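PDB 5K3H: acyl-coenzyme A oxidase, which catalyses the FAD-dependent first step of peroxisomal beta-oxidation, desaturating acyl-CoA to the (2E)-enoyl-CoA and passing the electrons to oxygen to give hydrogen peroxide. Local coordinates for residues A349-E360 and R540-R550. Residues are numbered along the deposited sequence; the frame is centred on the assembly and turned at random.
Sequences ARAYAFQFAGAE and RLFIVEAFARR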
ATOM      1  N   ALA B 349     -15.523   3.460  11.370  1.00 16.64           N
ATOM      2  CA  ALA B 349     -15.682   4.714  12.100  1.00 17.01           C
ATOM      3  C   ALA B 349     -15.053   5.866  11.344  1.00 17.17           C
ATOM      4  O   ALA B 349     -15.682   6.912  11.178  1.00 17.52           O
ATOM      5  CB  ALA B 349     -15.061   4.595  13.501  1.00 17.01           C
ATOM      6  N   ARG B 350     -13.819   5.687  10.858  1.00 15.84           N
ATOM      7  CA  ARG B 350     -13.139   6.744  10.102  1.00 16.42           C
ATOM      8  C   ARG B 350     -13.903   7.117   8.836  1.00 16.07           C
ATOM      9  O   ARG B 350     -13.854   8.276   8.412  1.00 16.77           O
ATOM     10  CB  ARG B 350     -11.710   6.330   9.720  1.00 17.24           C
ATOM     11  CG  ARG B 350     -10.729   6.290  10.836  1.00 18.26           C
ATOM     12  CD  ARG B 350      -9.302   5.909  10.386  1.00 19.65           C
ATOM     13  NE  ARG B 350      -8.408   6.055  11.529  1.00 21.59           N
ATOM     14  CZ  ARG B 350      -7.091   5.845  11.545  1.00 22.80           C
ATOM     15  NH1 ARG B 350      -6.433   5.452  10.453  1.00 22.40           N
ATOM     16  NH2 ARG B 350      -6.433   6.024  12.691  1.00 23.09           N
ATOM     17  N   ALA B 351     -14.524   6.146   8.150  1.00 16.18           N
ATOM     18  CA  ALA B 351     -15.239   6.489   6.910  1.00 15.70           C
ATOM     19  C   ALA B 351     -16.412   7.430   7.191  1.00 15.50           C
ATOM     20  O   ALA B 351     -16.557   8.462   6.527  1.00 15.77           O
ATOM     21  CB  ALA B 351     -15.725   5.232   6.182  1.00 15.56           C
ATOM     22  N   TYR B 352     -17.222   7.114   8.207  1.00 16.37           N
ATOM     23  CA  TYR B 352     -18.270   8.025   8.661  1.00 16.00           C
ATOM     24  C   TYR B 352     -17.668   9.328   9.167  1.00 16.36           C
ATOM     25  O   TYR B 352     -18.187  10.417   8.882  1.00 16.58           O
ATOM     26  CB  TYR B 352     -19.111   7.371   9.766  1.00 15.58           C
ATOM     27  CG  TYR B 352     -20.216   6.449   9.261  1.00 15.33           C
ATOM     28  CD1 TYR B 352     -19.943   5.117   8.940  1.00 15.15           C
ATOM     29  CD2 TYR B 352     -21.527   6.900   9.121  1.00 15.05           C
ATOM     30  CE1 TYR B 352     -20.940   4.270   8.480  1.00 14.87           C
ATOM     31  CE2 TYR B 352     -22.513   6.066   8.681  1.00 14.90           C
ATOM     32  CZ  TYR B 352     -22.225   4.744   8.352  1.00 14.90           C
ATOM     33  OH  TYR B 352     -23.216   3.890   7.893  1.00 15.06           O
ATOM     34  N   ALA B 353     -16.567   9.246   9.914  1.00 16.19           N
ATOM     35  CA  ALA B 353     -15.947  10.464  10.429  1.00 16.62           C
ATOM     36  C   ALA B 353     -15.510  11.381   9.298  1.00 16.85           C
ATOM     37  O   ALA B 353     -15.675  12.600   9.388  1.00 17.69           O
ATOM     38  CB  ALA B 353     -14.754  10.122  11.327  1.00 16.67           C
ATOM     39  N   PHE B 354     -14.953  10.820   8.223  1.00 17.51           N
ATOM     40  CA  PHE B 354     -14.526  11.653   7.102  1.00 18.01           C
ATOM     41  C   PHE B 354     -15.723  12.251   6.378  1.00 18.82           C
ATOM     42  O   PHE B 354     -15.700  13.420   6.000  1.00 18.63           O
ATOM     43  CB  PHE B 354     -13.687  10.837   6.120  1.00 17.91           C
ATOM     44  CG  PHE B 354     -12.411  10.294   6.697  1.00 17.99           C
ATOM     45  CD1 PHE B 354     -11.858  10.827   7.856  1.00 18.05           C
ATOM     46  CD2 PHE B 354     -11.785   9.205   6.103  1.00 18.32           C
ATOM     47  CE1 PHE B 354     -10.683  10.295   8.391  1.00 18.32           C
ATOM     48  CE2 PHE B 354     -10.620   8.685   6.634  1.00 18.89           C
ATOM     49  CZ  PHE B 354     -10.064   9.235   7.769  1.00 18.72           C
ATOM     50  N   GLN B 355     -16.782  11.462   6.176  1.00 18.62           N
ATOM     51  CA  GLN B 355     -17.975  11.964   5.503  1.00 19.00           C
ATOM     52  C   GLN B 355     -18.582  13.123   6.276  1.00 18.09           C
ATOM     53  O   GLN B 355     -19.024  14.111   5.691  1.00 18.45           O
ATOM     54  CB  GLN B 355     -18.990  10.819   5.340  1.00 20.11           C
ATOM     55  CG  GLN B 355     -20.274  11.187   4.580  1.00 20.99           C
ATOM     56  CD  GLN B 355     -20.057  11.286   3.051  1.00 22.30           C
ATOM     57  OE1 GLN B 355     -18.913  11.295   2.567  1.00 24.12           O
ATOM     58  NE2 GLN B 355     -21.159  11.348   2.293  1.00 22.72           N
ATOM     59  N   PHE B 356     -18.608  13.022   7.599  1.00 20.29           N
ATOM     60  CA  PHE B 356     -19.171  14.094   8.411  1.00 19.62           C
ATOM     61  C   PHE B 356     -18.259  15.315   8.454  1.00 20.40           C
ATOM     62  O   PHE B 356     -18.761  16.443   8.508  1.00 22.44           O
ATOM     63  CB  PHE B 356     -19.482  13.563   9.810  1.00 18.86           C
ATOM     64  CG  PHE B 356     -20.516  12.473   9.815  1.00 18.56           C
ATOM     65  CD1 PHE B 356     -21.487  12.420   8.812  1.00 18.57           C
ATOM     66  CD2 PHE B 356     -20.523  11.499  10.807  1.00 18.47           C
ATOM     67  CE1 PHE B 356     -22.447  11.397   8.789  1.00 18.97           C
ATOM     68  CE2 PHE B 356     -21.474  10.493  10.801  1.00 18.65           C
ATOM     69  CZ  PHE B 356     -22.446  10.437   9.797  1.00 18.79           C
ATOM     70  N   ALA B 357     -16.934  15.125   8.432  1.00 21.59           N
ATOM     71  CA  ALA B 357     -16.012  16.262   8.373  1.00 22.07           C
ATOM     72  C   ALA B 357     -16.109  16.995   7.033  1.00 23.05           C
ATOM     73  O   ALA B 357     -16.119  18.228   6.986  1.00 22.49           O
ATOM     74  CB  ALA B 357     -14.581  15.790   8.608  1.00 21.78           C
ATOM     75  N   GLY B 358     -16.175  16.252   5.932  1.00 24.72           N
ATOM     76  CA  GLY B 358     -16.422  16.886   4.657  1.00 26.50           C
ATOM     77  C   GLY B 358     -17.694  17.714   4.663  1.00 27.41           C
ATOM     78  O   GLY B 358     -17.736  18.809   4.090  1.00 28.30           O
ATOM     79  N   ALA B 359     -18.762  17.194   5.271  1.00 26.74           N
ATOM     80  CA  ALA B 359     -19.987  17.984   5.327  1.00 27.89           C
ATOM     81  C   ALA B 359     -19.765  19.296   6.080  1.00 30.01           C
ATOM     82  O   ALA B 359     -20.247  20.354   5.655  1.00 32.38           O
ATOM     83  CB  ALA B 359     -21.116  17.179   5.975  1.00 26.78           C
ATOM     84  N   GLU B 360     -18.991  19.270   7.163  1.00 27.61           N
ATOM     85  CA  GLU B 360     -18.793  20.508   7.911  1.00 30.73           C
ATOM     86  C   GLU B 360     -17.892  21.501   7.180  1.00 32.34           C
ATOM     87  O   GLU B 360     -18.139  22.713   7.231  1.00 33.62           O
ATOM     88  CB  GLU B 360     -18.228  20.217   9.291  1.00 32.46           C
ATOM     89  CG  GLU B 360     -19.263  20.379  10.346  1.00 35.26           C
ATOM     90  CD  GLU B 360     -18.635  20.633  11.648  1.00 40.51           C
ATOM     91  OE1 GLU B 360     -17.594  21.312  11.644  1.00 39.70           O
ATOM     92  OE2 GLU B 360     -19.141  20.110  12.658  1.00 49.71           O
ATOM     93  N   ARG B 540      -6.729  15.812  13.189  1.00 19.98           N
ATOM     94  CA  ARG B 540      -7.469  14.711  13.802  1.00 19.73           C
ATOM     95  C   ARG B 540      -8.439  15.215  14.869  1.00 19.93           C
ATOM     96  O   ARG B 540      -9.540  14.666  15.025  1.00 19.50           O
ATOM     97  CB  ARG B 540      -6.498  13.669  14.372  1.00 19.55           C
ATOM     98  CG  ARG B 540      -5.651  13.013  13.276  1.00 20.26           C
ATOM     99  CD  ARG B 540      -4.537  12.122  13.792  1.00 20.55           C
ATOM    100  NE  ARG B 540      -5.024  10.842  14.290  1.00 20.80           N
ATOM    101  CZ  ARG B 540      -4.236   9.827  14.630  1.00 21.55           C
ATOM    102  NH1 ARG B 540      -2.927   9.939  14.524  1.00 21.57           N
ATOM    103  NH2 ARG B 540      -4.747   8.696  15.071  1.00 22.80           N
ATOM    104  N   LEU B 541      -8.047  16.235  15.635  1.00 19.26           N
ATOM    105  CA  LEU B 541      -8.973  16.801  16.615  1.00 19.69           C
ATOM    106  C   LEU B 541     -10.227  17.356  15.942  1.00 20.08           C
ATOM    107  O   LEU B 541     -11.347  17.142  16.426  1.00 19.66           O
ATOM    108  CB  LEU B 541      -8.272  17.883  17.435  1.00 19.99           C
ATOM    109  CG  LEU B 541      -9.179  18.888  18.151  1.00 20.06           C
ATOM    110  CD1 LEU B 541      -9.986  18.202  19.267  1.00 20.19           C
ATOM    111  CD2 LEU B 541      -8.331  20.031  18.696  1.00 20.35           C
ATOM    112  N   PHE B 542     -10.058  18.074  14.822  1.00 20.62           N
ATOM    113  CA  PHE B 542     -11.205  18.589  14.072  1.00 22.25           C
ATOM    114  C   PHE B 542     -12.135  17.467  13.639  1.00 22.08           C
ATOM    115  O   PHE B 542     -13.357  17.587  13.739  1.00 23.37           O
ATOM    116  CB  PHE B 542     -10.762  19.361  12.834  1.00 23.82           C
ATOM    117  CG  PHE B 542     -11.925  19.851  12.010  1.00 25.74           C
ATOM    118  CD1 PHE B 542     -12.600  21.011  12.364  1.00 26.76           C
ATOM    119  CD2 PHE B 542     -12.384  19.121  10.919  1.00 27.11           C
ATOM    120  CE1 PHE B 542     -13.672  21.455  11.621  1.00 26.87           C
ATOM    121  CE2 PHE B 542     -13.468  19.561  10.170  1.00 26.94           C
ATOM    122  CZ  PHE B 542     -14.110  20.728  10.516  1.00 27.23           C
ATOM    123  N   ILE B 543     -11.569  16.377  13.120  1.00 19.86           N
ATOM    124  CA  ILE B 543     -12.389  15.279  12.618  1.00 20.42           C
ATOM    125  C   ILE B 543     -13.243  14.682  13.737  1.00 20.58           C
ATOM    126  O   ILE B 543     -14.444  14.451  13.561  1.00 20.07           O
ATOM    127  CB  ILE B 543     -11.481  14.223  11.953  1.00 20.09           C
ATOM    128  CG1 ILE B 543     -10.829  14.797  10.687  1.00 20.54           C
ATOM    129  CG2 ILE B 543     -12.270  12.955  11.623  1.00 20.25           C
ATOM    130  CD1 ILE B 543      -9.616  14.033  10.206  1.00 20.49           C
ATOM    131  N   VAL B 544     -12.649  14.461  14.914  1.00 19.83           N
ATOM    132  CA  VAL B 544     -13.406  13.969  16.069  1.00 20.11           C
ATOM    133  C   VAL B 544     -14.537  14.930  16.433  1.00 21.59           C
ATOM    134  O   VAL B 544     -15.655  14.503  16.741  1.00 24.68           O
ATOM    135  CB  VAL B 544     -12.472  13.734  17.271  1.00 19.53           C
ATOM    136  CG1 VAL B 544     -13.300  13.405  18.507  1.00 18.93           C
ATOM    137  CG2 VAL B 544     -11.439  12.663  16.964  1.00 19.08           C
ATOM    138  N   GLU B 545     -14.251  16.237  16.472  1.00 22.96           N
ATOM    139  CA  GLU B 545     -15.285  17.191  16.885  1.00 23.56           C
ATOM    140  C   GLU B 545     -16.435  17.249  15.879  1.00 22.07           C
ATOM    141  O   GLU B 545     -17.601  17.402  16.271  1.00 21.80           O
ATOM    142  CB  GLU B 545     -14.690  18.588  17.080  1.00 24.10           C
ATOM    143  CG  GLU B 545     -13.739  18.713  18.257  1.00 25.64           C
ATOM    144  CD  GLU B 545     -13.459  20.160  18.649  1.00 26.86           C
ATOM    145  OE1 GLU B 545     -14.370  20.842  19.165  1.00 28.08           O
ATOM    146  OE2 GLU B 545     -12.320  20.622  18.454  1.00 31.81           O
ATOM    147  N   ALA B 546     -16.134  17.162  14.574  1.00 23.19           N
ATOM    148  CA  ALA B 546     -17.214  17.157  13.591  1.00 23.36           C
ATOM    149  C   ALA B 546     -18.060  15.892  13.704  1.00 23.21           C
ATOM    150  O   ALA B 546     -19.293  15.946  13.623  1.00 24.18           O
ATOM    151  CB  ALA B 546     -16.637  17.294  12.184  1.00 23.56           C
ATOM    152  N   PHE B 547     -17.419  14.753  13.961  1.00 21.17           N
ATOM    153  CA  PHE B 547     -18.161  13.520  14.185  1.00 20.47           C
ATOM    154  C   PHE B 547     -19.067  13.652  15.406  1.00 20.51           C
ATOM    155  O   PHE B 547     -20.251  13.291  15.356  1.00 20.45           O
ATOM    156  CB  PHE B 547     -17.174  12.359  14.335  1.00 20.59           C
ATOM    157  CG  PHE B 547     -17.784  10.994  14.165  1.00 20.85           C
ATOM    158  CD1 PHE B 547     -19.156  10.827  14.011  1.00 20.94           C
ATOM    159  CD2 PHE B 547     -16.988   9.863  14.255  1.00 20.35           C
ATOM    160  CE1 PHE B 547     -19.710   9.557  13.883  1.00 21.03           C
ATOM    161  CE2 PHE B 547     -17.543   8.590  14.132  1.00 20.70           C
ATOM    162  CZ  PHE B 547     -18.894   8.436  13.952  1.00 20.49           C
ATOM    163  N   ALA B 548     -18.517  14.138  16.529  1.00 21.59           N
ATOM    164  CA  ALA B 548     -19.329  14.313  17.733  1.00 22.11           C
ATOM    165  C   ALA B 548     -20.460  15.312  17.505  1.00 22.74           C
ATOM    166  O   ALA B 548     -21.595  15.093  17.945  1.00 21.66           O
ATOM    167  CB  ALA B 548     -18.447  14.768  18.898  1.00 22.08           C
ATOM    168  N   ARG B 549     -20.172  16.406  16.798  1.00 22.43           N
ATOM    169  CA  ARG B 549     -21.193  17.397  16.485  1.00 24.51           C
ATOM    170  C   ARG B 549     -22.360  16.762  15.745  1.00 24.39           C
ATOM    171  O   ARG B 549     -23.520  16.941  16.125  1.00 23.75           O
ATOM    172  CB  ARG B 549     -20.572  18.508  15.646  1.00 26.74           C
ATOM    173  CG  ARG B 549     -20.797  19.929  16.106  1.00 29.00           C
ATOM    174  CD  ARG B 549     -19.887  20.875  15.317  1.00 31.44           C
ATOM    175  NE  ARG B 549     -18.765  21.355  16.116  1.00 32.38           N
ATOM    176  CZ  ARG B 549     -17.481  21.189  15.819  1.00 33.33           C
ATOM    177  NH1 ARG B 549     -17.114  20.550  14.719  1.00 33.72           N
ATOM    178  NH2 ARG B 549     -16.556  21.680  16.635  1.00 33.85           N
ATOM    179  N   ARG B 550     -22.064  15.973  14.708  1.00 23.27           N
ATOM    180  CA  ARG B 550     -23.126  15.346  13.923  1.00 23.36           C
ATOM    181  C   ARG B 550     -23.999  14.436  14.782  1.00 24.19           C
ATOM    182  O   ARG B 550     -25.237  14.491  14.693  1.00 25.37           O
ATOM    183  CB  ARG B 550     -22.530  14.550  12.757  1.00 23.03           C
ATOM    184  CG  ARG B 550     -23.538  13.670  12.022  1.00 23.30           C
ATOM    185  CD  ARG B 550     -24.630  14.504  11.341  1.00 23.29           C
ATOM    186  NE  ARG B 550     -24.050  15.235  10.227  1.00 23.40           N
ATOM    187  CZ  ARG B 550     -24.162  14.887   8.952  1.00 23.15           C
ATOM    188  NH1 ARG B 550     -24.871  13.825   8.606  1.00 23.07           N
ATOM    189  NH2 ARG B 550     -23.562  15.609   8.020  1.00 22.74           N
TER
HETATM  190  O   HOH W   1     -21.107  16.865   9.159  1.00 23.45           O
HETATM  191  O   HOH W   2     -20.706  17.453  11.895  1.00 28.34           O
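E360 reaches across to R549 in a salt bridge, R549 NH1 to E360 OE2, 2.9 Å, although the place of OE2 is somewhat doubtful in the model. R549 NH2 pairs with OE1 of E545 one turn earlier, which makes a three-residue charge network at the partly exposed end of the crossing. Two waters bridge the helices, one between F356 O and R550 NH2, the other, less surely, between E360 OE2 and A546 O. R550 folds over the F356 ring: CG leaves anti to the backbone N (chi1 170°) and sits over the ring centre in a CH-pi contact, 3.8 Å from the centroid. The chain then bends twice, carrying the guanidinium past the ring's rim, so that F356 CD1 lies over its face, 3.6 Å from R550 CZ, the planes 39° apart; NH1 is held by Q33. F547 CD1 meets the ring edge at F356 CD2 (3.5 Å), and the F547 ring in turn lies across the backbone of A353. The small A353, A357 and A546 let the helix axes approach to 8.3 Å. A357 CA packs on A546 CB (4.0 Å), and I543 CG2 on A353 CB (3.8 Å). Farther along, R350 and R540 converge on E574, close to the ATP-binding residues H396 and R536. The contact thus joins helices 338-367 and 520-553 nearly at right angles (87°), with helices 382-408, 489-515 and 557-577 packed around the pair.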